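Local coordinates for protein beta-1,4-mannanase (Aplysia kurodai, PDB 3VUP) that probably hydrolyses the beta-1,4-mannosidic linkages of mannan in the digestive fluid of the sea hare, using a TIM-barrel fold, at residues 160-171 with 189-200; 226-234 with 273-284. All blocks are in the same frame, centred on the assembly; numbering follows the deposited sequence. Where two conformers were deposited one is given.

Contact 1. Residues 160-171 with 189-200. With SO4 (sulfate ion), chain G.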
loop_
_atom_site.group_PDB
_atom_site.type_symbol
_atom_site.label_atom_id
_atom_site.label_comp_id
_atom_site.label_asym_id
_atom_site.label_seq_id
_atom_site.Cartn_x
_atom_site.Cartn_y
_atom_site.Cartn_z
ATOM N N MET A 160 -2.308 0.759 -4.744
ATOM C CA MET A 160 -3.236 1.855 -4.553
ATOM C C MET A 160 -3.639 2.039 -3.117
ATOM O O MET A 160 -4.048 1.094 -2.422
ATOM C CB MET A 160 -4.495 1.650 -5.393
ATOM C CG MET A 160 -5.497 2.807 -5.306
ATOM S SD MET A 160 -6.867 2.667 -6.465
ATOM C CE MET A 160 -6.486 4.011 -7.575
ATOM N N ASN A 161 -3.557 3.286 -2.683
ATOM C CA ASN A 161 -4.112 3.668 -1.408
ATOM C C ASN A 161 -5.618 3.876 -1.467
ATOM O O ASN A 161 -6.103 4.754 -2.185
ATOM C CB ASN A 161 -3.481 4.959 -0.923
ATOM C CG ASN A 161 -3.943 5.298 0.459
ATOM O OD1 ASN A 161 -3.615 4.587 1.405
ATOM N ND2 ASN A 161 -4.758 6.337 0.590
ATOM N N GLU A 162 -6.338 3.059 -0.705
ATOM C CA GLU A 162 -7.768 3.239 -0.439
ATOM C C GLU A 162 -8.639 3.442 -1.687
ATOM O O GLU A 162 -9.269 4.491 -1.847
ATOM C CB GLU A 162 -7.968 4.376 0.569
ATOM C CG GLU A 162 -7.185 4.093 1.854
ATOM C CD GLU A 162 -7.482 5.029 3.013
ATOM O OE1 GLU A 162 -8.121 6.088 2.810
ATOM O OE2 GLU A 162 -7.052 4.696 4.150
ATOM N N PRO A 163 -8.712 2.419 -2.559
ATOM C CA PRO A 163 -9.617 2.496 -3.718
ATOM C C PRO A 163 -11.035 2.891 -3.293
ATOM O O PRO A 163 -11.760 3.540 -4.051
ATOM C CB PRO A 163 -9.617 1.062 -4.259
ATOM C CG PRO A 163 -8.351 0.447 -3.744
ATOM C CD PRO A 163 -8.073 1.097 -2.433
ATOM N N GLU A 164 -11.416 2.502 -2.081
ATOM C CA GLU A 164 -12.774 2.701 -1.596
ATOM C C GLU A 164 -13.178 4.162 -1.455
ATOM O O GLU A 164 -14.365 4.460 -1.362
ATOM C CB GLU A 164 -12.984 1.950 -0.284
ATOM C CG GLU A 164 -12.679 0.465 -0.397
ATOM C CD GLU A 164 -11.209 0.103 -0.176
ATOM O OE1 GLU A 164 -10.397 0.981 0.203
ATOM O OE2 GLU A 164 -10.886 -1.094 -0.375
ATOM N N GLY A 165 -12.217 5.077 -1.458
ATOM C CA GLY A 165 -12.554 6.488 -1.427
ATOM C C GLY A 165 -13.451 6.924 -2.569
ATOM O O GLY A 165 -14.250 7.847 -2.417
ATOM N N MET A 166 -13.324 6.262 -3.713
ATOM C CA MET A 166 -14.122 6.625 -4.879
ATOM C C MET A 166 -14.933 5.477 -5.475
ATOM O O MET A 166 -15.447 5.593 -6.584
ATOM C CB MET A 166 -13.240 7.282 -5.942
ATOM C CG MET A 166 -12.719 8.658 -5.516
ATOM S SD MET A 166 -11.891 9.616 -6.803
ATOM C CE MET A 166 -10.335 8.755 -6.895
ATOM N N MET A 167 -15.091 4.385 -4.735
ATOM C CA MET A 167 -15.954 3.303 -5.199
ATOM C C MET A 167 -17.415 3.616 -4.900
ATOM O O MET A 167 -17.731 4.168 -3.843
ATOM C CB MET A 167 -15.575 1.977 -4.543
ATOM C CG MET A 167 -14.151 1.511 -4.806
ATOM S SD MET A 167 -13.608 1.525 -6.529
ATOM C CE MET A 167 -14.699 0.299 -7.256
ATOM N N ILE A 168 -18.300 3.253 -5.822
ATOM C CA ILE A 168 -19.730 3.428 -5.606
ATOM C C ILE A 168 -20.224 2.347 -4.649
ATOM O O ILE A 168 -20.140 1.159 -4.961
ATOM C CB ILE A 168 -20.505 3.327 -6.930
ATOM C CG1 ILE A 168 -20.021 4.400 -7.907
ATOM C CG2 ILE A 168 -22.002 3.449 -6.666
ATOM C CD1 ILE A 168 -20.454 4.170 -9.344
ATOM N N PRO A 169 -20.725 2.745 -3.470
ATOM C CA PRO A 169 -21.238 1.776 -2.501
ATOM C C PRO A 169 -22.697 1.444 -2.798
ATOM O O PRO A 169 -23.357 2.168 -3.546
ATOM C CB PRO A 169 -21.141 2.547 -1.191
ATOM C CG PRO A 169 -21.486 3.953 -1.599
ATOM C CD PRO A 169 -20.873 4.130 -2.977
ATOM N N ASP A 170 -23.195 0.368 -2.205
ATOM C CA ASP A 170 -24.597 -0.022 -2.332
ATOM C C ASP A 170 -25.027 -0.230 -3.783
ATOM O O ASP A 170 -26.132 0.147 -4.174
ATOM C CB ASP A 170 -25.522 0.982 -1.633
ATOM C CG ASP A 170 -26.898 0.410 -1.372
ATOM O OD1 ASP A 170 -27.847 1.203 -1.182
ATOM O OD2 ASP A 170 -27.027 -0.837 -1.367
ATOM N N LYS A 171 -24.157 -0.848 -4.572
ATOM C CA LYS A 171 -24.461 -1.123 -5.964
ATOM C C LYS A 171 -24.604 -2.622 -6.156
ATOM O O LYS A 171 -23.659 -3.384 -5.937
ATOM C CB LYS A 171 -23.367 -0.579 -6.887
ATOM C CG LYS A 171 -23.778 -0.529 -8.361
ATOM C CD LYS A 171 -24.834 0.549 -8.596
ATOM C CE LYS A 171 -25.107 0.778 -10.074
ATOM N NZ LYS A 171 -25.653 -0.439 -10.725
ATOM N N GLY A 189 -16.743 5.608 -0.637
ATOM C CA GLY A 189 -17.199 6.589 -1.602
ATOM C C GLY A 189 -17.149 8.031 -1.130
ATOM O O GLY A 189 -17.685 8.921 -1.793
ATOM N N TRP A 190 -16.468 8.279 -0.016
ATOM C CA TRP A 190 -16.474 9.607 0.593
ATOM C C TRP A 190 -15.955 10.701 -0.317
ATOM O O TRP A 190 -16.406 11.840 -0.225
ATOM C CB TRP A 190 -15.679 9.627 1.896
ATOM C CG TRP A 190 -14.201 9.356 1.731
ATOM C CD1 TRP A 190 -13.221 10.280 1.496
ATOM C CD2 TRP A 190 -13.540 8.081 1.803
ATOM N NE1 TRP A 190 -11.995 9.660 1.412
ATOM C CE2 TRP A 190 -12.161 8.312 1.596
ATOM C CE3 TRP A 190 -13.979 6.770 2.023
ATOM C CZ2 TRP A 190 -11.218 7.285 1.604
ATOM C CZ3 TRP A 190 -13.038 5.750 2.022
ATOM C CH2 TRP A 190 -11.676 6.015 1.811
ATOM N N ALA A 191 -15.000 10.361 -1.177
ATOM C CA ALA A 191 -14.407 11.352 -2.068
ATOM C C ALA A 191 -15.250 11.540 -3.331
ATOM O O ALA A 191 -14.985 12.436 -4.134
ATOM C CB ALA A 191 -12.967 10.964 -2.410
ATOM N N GLY A 192 -16.270 10.698 -3.487
ATOM C CA GLY A 192 -17.158 10.745 -4.633
ATOM C C GLY A 192 -17.442 9.345 -5.144
ATOM O O GLY A 192 -16.521 8.584 -5.437
ATOM N N ASN A 193 -18.722 8.996 -5.235
ATOM C CA ASN A 193 -19.134 7.695 -5.748
ATOM C C ASN A 193 -18.844 7.680 -7.237
ATOM O O ASN A 193 -19.642 8.185 -8.014
ATOM C CB ASN A 193 -20.636 7.484 -5.535
ATOM C CG ASN A 193 -21.024 7.383 -4.069
ATOM O OD1 ASN A 193 -20.170 7.309 -3.184
ATOM N ND2 ASN A 193 -22.328 7.362 -3.806
ATOM N N LYS A 194 -17.716 7.105 -7.640
ATOM C CA LYS A 194 -17.210 7.272 -8.998
ATOM C C LYS A 194 -17.035 5.963 -9.778
ATOM O O LYS A 194 -17.379 5.910 -10.963
ATOM C CB LYS A 194 -15.880 8.029 -8.934
ATOM C CG LYS A 194 -15.525 8.897 -10.117
ATOM C CD LYS A 194 -14.306 9.731 -9.751
ATOM C CE LYS A 194 -13.943 10.746 -10.810
ATOM N NZ LYS A 194 -12.717 11.466 -10.384
ATOM N N TYR A 195 -16.491 4.926 -9.133
ATOM C CA TYR A 195 -16.056 3.725 -9.857
ATOM C C TYR A 195 -16.821 2.448 -9.530
ATOM O O TYR A 195 -17.312 2.258 -8.411
ATOM C CB TYR A 195 -14.559 3.480 -9.647
ATOM C CG TYR A 195 -13.739 4.656 -10.110
ATOM C CD1 TYR A 195 -13.704 5.004 -11.450
ATOM C CD2 TYR A 195 -13.027 5.441 -9.210
ATOM C CE1 TYR A 195 -12.985 6.093 -11.878
ATOM C CE2 TYR A 195 -12.304 6.533 -9.633
ATOM C CZ TYR A 195 -12.287 6.857 -10.965
ATOM O OH TYR A 195 -11.564 7.951 -11.380
ATOM N N LEU A 196 -16.906 1.583 -10.541
ATOM C CA LEU A 196 -17.419 0.226 -10.397
ATOM C C LEU A 196 -16.267 -0.764 -10.229
ATOM O O LEU A 196 -15.139 -0.529 -10.704
ATOM C CB LEU A 196 -18.286 -0.160 -11.601
ATOM C CG LEU A 196 -19.580 0.635 -11.804
ATOM C CD1 LEU A 196 -20.381 0.092 -12.984
ATOM C CD2 LEU A 196 -20.412 0.627 -10.531
ATOM N N TYR A 197 -16.551 -1.872 -9.552
ATOM C CA TYR A 197 -15.486 -2.802 -9.184
ATOM C C TYR A 197 -14.853 -3.524 -10.358
ATOM O O TYR A 197 -13.676 -3.843 -10.289
ATOM C CB TYR A 197 -15.894 -3.785 -8.073
ATOM C CG TYR A 197 -15.353 -3.340 -6.732
ATOM C CD1 TYR A 197 -14.031 -3.569 -6.377
ATOM C CD2 TYR A 197 -16.147 -2.643 -5.847
ATOM C CE1 TYR A 197 -13.521 -3.127 -5.155
ATOM C CE2 TYR A 197 -15.655 -2.200 -4.631
ATOM C CZ TYR A 197 -14.343 -2.448 -4.284
ATOM O OH TYR A 197 -13.874 -1.993 -3.075
ATOM N N GLN A 198 -15.587 -3.785 -11.433
ATOM C CA GLN A 198 -14.921 -4.470 -12.535
ATOM C C GLN A 198 -13.749 -3.624 -13.059
ATOM O O GLN A 198 -12.670 -4.157 -13.346
ATOM C CB GLN A 198 -15.889 -4.835 -13.660
ATOM C CG GLN A 198 -15.255 -5.713 -14.734
ATOM C CD GLN A 198 -16.240 -6.138 -15.807
ATOM O OE1 GLN A 198 -17.439 -5.892 -15.693
ATOM N NE2 GLN A 198 -15.733 -6.770 -16.860
ATOM N N ASP A 199 -13.947 -2.310 -13.154
ATOM C CA ASP A 199 -12.888 -1.425 -13.619
ATOM C C ASP A 199 -11.712 -1.383 -12.649
ATOM O O ASP A 199 -10.559 -1.490 -13.077
ATOM C CB ASP A 199 -13.402 -0.000 -13.842
ATOM C CG ASP A 199 -14.302 0.126 -15.050
ATOM O OD1 ASP A 199 -14.115 -0.597 -16.046
ATOM O OD2 ASP A 199 -15.199 0.986 -15.004
ATOM N N ILE A 200 -11.974 -1.216 -11.354
ATOM C CA ILE A 200 -10.869 -1.125 -10.401
ATOM C C ILE A 200 -10.137 -2.459 -10.274
ATOM O O ILE A 200 -8.913 -2.486 -10.133
ATOM C CB ILE A 200 -11.295 -0.579 -9.002
ATOM C CG1 ILE A 200 -10.120 0.137 -8.331
ATOM C CG2 ILE A 200 -11.817 -1.685 -8.090
ATOM C CD1 ILE A 200 -9.724 1.445 -8.988
HETATM S S SO4 G . -28.541 -0.688 -7.957
HETATM O O1 SO4 G . -27.961 -1.450 -9.064
HETATM O O2 SO4 G . -27.829 -1.047 -6.744
HETATM O O3 SO4 G . -28.400 0.739 -8.244
HETATM O O4 SO4 G . -29.953 -1.015 -7.826
HETATM O O HOH W 1 -18.617 0.056 -7.014
#
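Met167 lays its terminal methyl CE almost over the centre of the Tyr197 ring, 3.6 Å from the ring centroid. Successive bends at chi2 (-49°) and chi3 (-65°) fold the chain back toward segment 189-200, which sets SD above the same face in a Met-aromatic contact and brings CE to 3.6 Å from Ile200 CG2. Gly165, with no side chain to intervene, brings its CA over one face of Trp190, 3.3 Å from the centroid of the six-membered ring, a CH-pi contact. Met166 lies alongside Lys194 and Tyr195, all pointing the same way; its CG touches Ala191 CB, and its sulfur meets the Tyr195 ring only obliquely.

Backbone bonds tie this packing together. Met166 O is gripped twice, by Tyr195 N at 2.8 Å, nearly in line with the carbonyl bond, and by Lys194 N from above the carbonyl plane. Ile168 N gives Tyr195 O a nearly straight bond (174°), completing a lone beta bridge between Met167 and Tyr195. Glu164 O accepts from Gly189 N and Gly165 O from Ala191 N, both donors belonging to the type I turn 189-192.

The arrangement belongs to the loop that follows the fourth strand of a TIM barrel, 157-161, and returns to helix 197-214. Asn161-Glu162-Pro163, at the strand's C-terminal end, matches the Asn-Glu-Pro signature of clan GH-A glycosidases; Glu162 OE1 lies 3.5 Å from Trp190 CZ2, while OE2 bonds to His262 and to a Tris molecule, probably from the crystallisation liquor.

Further out, Tyr197 OH is held by Tyr240, Tyr195 OH by Asp124 of helix 122-128, and Trp190 NE1 by Ala114 O. One water donates to both Ile168 O and Tyr195 O, alongside the bridge.

Contact 2. Residues 226-234 with 273-284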
loop_
_atom_site.group_PDB
_atom_site.type_symbol
_atom_site.label_atom_id
_atom_site.label_comp_id
_atom_site.label_asym_id
_atom_site.label_seq_id
_atom_site.Cartn_x
_atom_site.Cartn_y
_atom_site.Cartn_z
ATOM N N ASN A 226 -10.434 0.154 5.086
ATOM C CA ASN A 226 -11.133 -0.508 6.172
ATOM C C ASN A 226 -11.306 -1.943 5.672
ATOM O O ASN A 226 -11.626 -2.142 4.498
ATOM C CB ASN A 226 -12.494 0.186 6.358
ATOM C CG ASN A 226 -13.282 -0.327 7.551
ATOM O OD1 ASN A 226 -13.475 -1.534 7.712
ATOM N ND2 ASN A 226 -13.756 0.599 8.392
ATOM N N PRO A 227 -11.098 -2.951 6.537
ATOM C CA PRO A 227 -11.252 -4.325 6.048
ATOM C C PRO A 227 -12.671 -4.696 5.595
ATOM O O PRO A 227 -12.837 -5.782 5.050
ATOM C CB PRO A 227 -10.839 -5.175 7.257
ATOM C CG PRO A 227 -11.045 -4.281 8.429
ATOM C CD PRO A 227 -10.676 -2.912 7.946
ATOM N N LYS A 228 -13.655 -3.820 5.786
ATOM C CA LYS A 228 -14.994 -4.061 5.256
ATOM C C LYS A 228 -15.033 -4.404 3.767
ATOM O O LYS A 228 -15.966 -5.076 3.343
ATOM C CB LYS A 228 -15.920 -2.884 5.558
ATOM C CG LYS A 228 -16.361 -2.827 7.008
ATOM C CD LYS A 228 -17.151 -1.576 7.324
ATOM C CE LYS A 228 -17.538 -1.547 8.800
ATOM N NZ LYS A 228 -18.399 -0.374 9.125
ATOM N N SER A 229 -14.067 -3.941 2.969
ATOM C CA SER A 229 -14.030 -4.297 1.549
ATOM C C SER A 229 -13.206 -5.548 1.236
ATOM O O SER A 229 -13.098 -5.919 0.073
ATOM C CB SER A 229 -13.461 -3.142 0.742
ATOM O OG SER A 229 -12.163 -2.878 1.231
ATOM N N ASN A 230 -12.665 -6.197 2.265
ATOM C CA ASN A 230 -11.563 -7.145 2.106
ATOM C C ASN A 230 -11.771 -8.413 2.953
ATOM O O ASN A 230 -10.819 -9.132 3.216
ATOM C CB ASN A 230 -10.275 -6.402 2.534
ATOM C CG ASN A 230 -8.952 -6.952 1.955
ATOM O OD1 ASN A 230 -7.923 -6.325 2.179
ATOM N ND2 ASN A 230 -8.974 -8.054 1.220
ATOM N N THR A 231 -13.006 -8.693 3.368
ATOM C CA THR A 231 -13.300 -9.915 4.103
ATOM C C THR A 231 -14.693 -10.392 3.742
ATOM O O THR A 231 -15.588 -9.576 3.503
ATOM C CB THR A 231 -13.175 -9.717 5.638
ATOM O OG1 THR A 231 -13.461 -10.941 6.312
ATOM C CG2 THR A 231 -14.117 -8.645 6.158
ATOM N N ASP A 232 -14.866 -11.713 3.704
ATOM C CA ASP A 232 -16.186 -12.318 3.549
ATOM C C ASP A 232 -16.857 -12.582 4.893
ATOM O O ASP A 232 -17.996 -13.032 4.930
ATOM C CB ASP A 232 -16.092 -13.601 2.738
ATOM C CG ASP A 232 -15.788 -13.333 1.279
ATOM O OD1 ASP A 232 -16.483 -12.491 0.664
ATOM O OD2 ASP A 232 -14.830 -13.940 0.747
ATOM N N HIS A 233 -16.151 -12.306 5.987
ATOM C CA HIS A 233 -16.741 -12.384 7.318
ATOM C C HIS A 233 -17.392 -11.049 7.668
ATOM O O HIS A 233 -17.378 -10.123 6.854
ATOM C CB HIS A 233 -15.683 -12.829 8.336
ATOM C CG HIS A 233 -15.272 -14.254 8.147
ATOM N ND1 HIS A 233 -15.486 -15.231 9.095
ATOM C CD2 HIS A 233 -14.724 -14.882 7.079
ATOM C CE1 HIS A 233 -15.052 -16.391 8.634
ATOM N NE2 HIS A 233 -14.585 -16.205 7.413
ATOM N N PHE A 234 -17.995 -10.959 8.848
ATOM C CA PHE A 234 -18.565 -9.691 9.320
ATOM C C PHE A 234 -19.668 -9.149 8.408
ATOM O O PHE A 234 -19.902 -7.942 8.368
ATOM C CB PHE A 234 -17.480 -8.619 9.517
ATOM C CG PHE A 234 -16.436 -8.991 10.527
ATOM C CD1 PHE A 234 -16.667 -8.806 11.876
ATOM C CD2 PHE A 234 -15.216 -9.513 10.126
ATOM C CE1 PHE A 234 -15.705 -9.140 12.810
ATOM C CE2 PHE A 234 -14.255 -9.857 11.054
ATOM C CZ PHE A 234 -14.496 -9.667 12.394
ATOM N N VAL A 273 -15.901 -3.985 12.750
ATOM C CA VAL A 273 -15.028 -4.846 11.967
ATOM C C VAL A 273 -13.555 -4.486 12.238
ATOM O O VAL A 273 -12.643 -5.035 11.624
ATOM C CB VAL A 273 -15.408 -4.729 10.463
ATOM C CG1 VAL A 273 -14.690 -5.754 9.598
ATOM C CG2 VAL A 273 -16.908 -4.921 10.312
ATOM N N ALA A 274 -13.320 -3.595 13.198
ATOM C CA ALA A 274 -11.994 -2.997 13.357
ATOM C C ALA A 274 -10.895 -4.003 13.685
ATOM O O ALA A 274 -11.037 -4.809 14.599
ATOM C CB ALA A 274 -12.026 -1.914 14.420
ATOM N N PRO A 275 -9.770 -3.926 12.968
ATOM C CA PRO A 275 -8.640 -4.792 13.314
ATOM C C PRO A 275 -8.187 -4.633 14.767
ATOM O O PRO A 275 -7.739 -5.610 15.361
ATOM C CB PRO A 275 -7.563 -4.354 12.320
ATOM C CG PRO A 275 -8.368 -4.004 11.086
ATOM C CD PRO A 275 -9.591 -3.295 11.649
ATOM N N PHE A 276 -8.353 -3.442 15.339
ATOM C CA PHE A 276 -7.916 -3.159 16.705
ATOM C C PHE A 276 -8.820 -3.710 17.798
ATOM O O PHE A 276 -8.514 -3.566 18.974
ATOM C CB PHE A 276 -7.643 -1.663 16.873
ATOM C CG PHE A 276 -6.341 -1.254 16.286
ATOM C CD1 PHE A 276 -5.166 -1.489 16.987
ATOM C CD2 PHE A 276 -6.260 -0.695 15.027
ATOM C CE1 PHE A 276 -3.935 -1.162 16.453
ATOM C CE2 PHE A 276 -5.035 -0.352 14.487
ATOM C CZ PHE A 276 -3.876 -0.587 15.197
ATOM N N THR A 277 -9.916 -4.361 17.413
ATOM C CA THR A 277 -10.752 -5.083 18.371
ATOM C C THR A 277 -10.955 -6.535 17.946
ATOM O O THR A 277 -11.781 -7.249 18.512
ATOM C CB THR A 277 -12.115 -4.413 18.565
ATOM O OG1 THR A 277 -12.756 -4.296 17.291
ATOM C CG2 THR A 277 -11.960 -3.035 19.204
ATOM N N HIS A 278 -10.175 -6.967 16.961
ATOM C CA HIS A 278 -10.235 -8.324 16.443
ATOM C C HIS A 278 -8.840 -8.913 16.288
ATOM O O HIS A 278 -7.844 -8.327 16.731
ATOM C CB HIS A 278 -11.039 -8.339 15.141
ATOM C CG HIS A 278 -12.472 -7.986 15.362
ATOM N ND1 HIS A 278 -12.934 -6.688 15.339
ATOM C CD2 HIS A 278 -13.529 -8.756 15.718
ATOM C CE1 HIS A 278 -14.222 -6.679 15.631
ATOM N NE2 HIS A 278 -14.608 -7.922 15.863
ATOM N N GLN A 279 -8.770 -10.099 15.711
ATOM C CA GLN A 279 -7.481 -10.702 15.443
ATOM C C GLN A 279 -7.446 -11.134 13.985
ATOM O O GLN A 279 -8.493 -11.245 13.335
ATOM C CB GLN A 279 -7.180 -11.847 16.405
ATOM C CG GLN A 279 -8.155 -13.000 16.323
ATOM C CD GLN A 279 -7.862 -14.098 17.354
ATOM O OE1 GLN A 279 -6.705 -14.462 17.588
ATOM N NE2 GLN A 279 -8.911 -14.628 17.966
ATOM N N ALA A 280 -6.244 -11.329 13.459
ATOM C CA ALA A 280 -6.081 -11.602 12.038
ATOM C C ALA A 280 -6.957 -12.764 11.565
ATOM O O ALA A 280 -7.565 -12.688 10.492
ATOM C CB ALA A 280 -4.620 -11.855 11.702
ATOM N N SER A 281 -7.043 -13.823 12.360
ATOM C CA SER A 281 -7.793 -14.990 11.935
ATOM C C SER A 281 -9.295 -14.732 11.796
ATOM O O SER A 281 -9.977 -15.486 11.105
ATOM C CB SER A 281 -7.538 -16.158 12.883
ATOM O OG SER A 281 -7.895 -15.798 14.200
ATOM N N ASP A 282 -9.811 -13.677 12.427
ATOM C CA ASP A 282 -11.236 -13.364 12.323
ATOM C C ASP A 282 -11.671 -13.018 10.903
ATOM O O ASP A 282 -12.863 -13.060 10.594
ATOM C CB ASP A 282 -11.607 -12.188 13.226
ATOM C CG ASP A 282 -11.496 -12.510 14.697
ATOM O OD1 ASP A 282 -11.678 -13.683 15.075
ATOM O OD2 ASP A 282 -11.249 -11.574 15.485
ATOM N N TYR A 283 -10.719 -12.661 10.042
ATOM C CA TYR A 283 -11.056 -12.180 8.705
ATOM C C TYR A 283 -11.203 -13.285 7.668
ATOM O O TYR A 283 -11.662 -13.026 6.562
ATOM C CB TYR A 283 -10.062 -11.087 8.268
ATOM C CG TYR A 283 -10.174 -9.903 9.202
ATOM C CD1 TYR A 283 -11.163 -8.945 9.010
ATOM C CD2 TYR A 283 -9.365 -9.795 10.326
ATOM C CE1 TYR A 283 -11.318 -7.891 9.889
ATOM C CE2 TYR A 283 -9.511 -8.747 11.206
ATOM C CZ TYR A 283 -10.490 -7.801 10.991
ATOM O OH TYR A 283 -10.619 -6.766 11.889
ATOM N N GLY A 284 -10.808 -14.505 8.021
ATOM C CA GLY A 284 -11.002 -15.647 7.143
ATOM C C GLY A 284 -10.164 -15.611 5.878
ATOM O O GLY A 284 -10.551 -16.160 4.849
HETATM O O HOH W 2 -12.901 -13.675 4.144
HETATM O O HOH W 3 -12.924 -17.529 5.164
#
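Phe234 is met on one ring face by Val273 CG1, a CH-pi contact 4.1 Å from the ring centroid, and drives its far edge, CE1 and CZ, onto the face of His278. The latter pair is T-shaped, with planes 82° apart and centroids separated by 4.9 Å. Tyr283 completes the aromatic cluster at an oblique tilt, its CE1 3.7 Å from Phe234 CE2. A fourth flat group, the His233 ring, has Gly284 N over one face and a water in its plane at the edge; the same water is bonded to His233 NE2 and donates to Gly284 O.

These groups knit together two loops at the C-terminal end of a TIM barrel, one leaving the fifth strand, 220-224, and the other running from the sixth, 259-262, to the seventh, 289-293.

The cluster partners are fixed within their own loop. His278 ND1 donates in the plane of its ring to Ala274 O, which Thr277 N reaches from the other face of the carbonyl plane; the imidazole is thereby restrained in rotation where Phe234 abuts it. Tyr283 OH similarly donates to Val273 O at 2.7 Å, linking the two ends of segment 273-284.

Beside the rings, the pyrrolidines of Pro227 and Pro275 approach end on, Pro227 CG 3.7 Å from Pro275 CD, and Pro227 CB rests near Tyr283 CE1. The extended Lys228 chain crosses Val273, whose CG2 touches its CE, while Phe261 of strand 259-262 touches Pro227 and meets the Tyr283 ring edge-to-face.

The direct hydrogen bond across the loops comes from Thr231. With its hydroxyl anti to the backbone N (chi1 -180°), OG1 donates to Tyr283 O at 2.8 Å and accepts from His233 N at 3.0 Å, forming an ST turn.

How the contacts relate
Both contacts sit among loops following barrel strands and grade from core to surface: contact 1 from buried residues beside strand 157-161 out to exposed Lys171, contact 2 from buried Pro227, Val273 and Tyr283 out to exposed His233. Contact 1 closes a single strand-to-helix connection on itself, through five backbone hydrogen bonds and through a glycine and methionines packed on aromatic rings. Contact 2 joins two separate connections, and relies on an aromatic cluster and proline packing with a single direct side-chain hydrogen bond. Water bridges the paired segments in both. They meet where Glu164 OE2 probably bonds to Ser229 OG at 2.7 Å, with Tyr197 packed against Ser229.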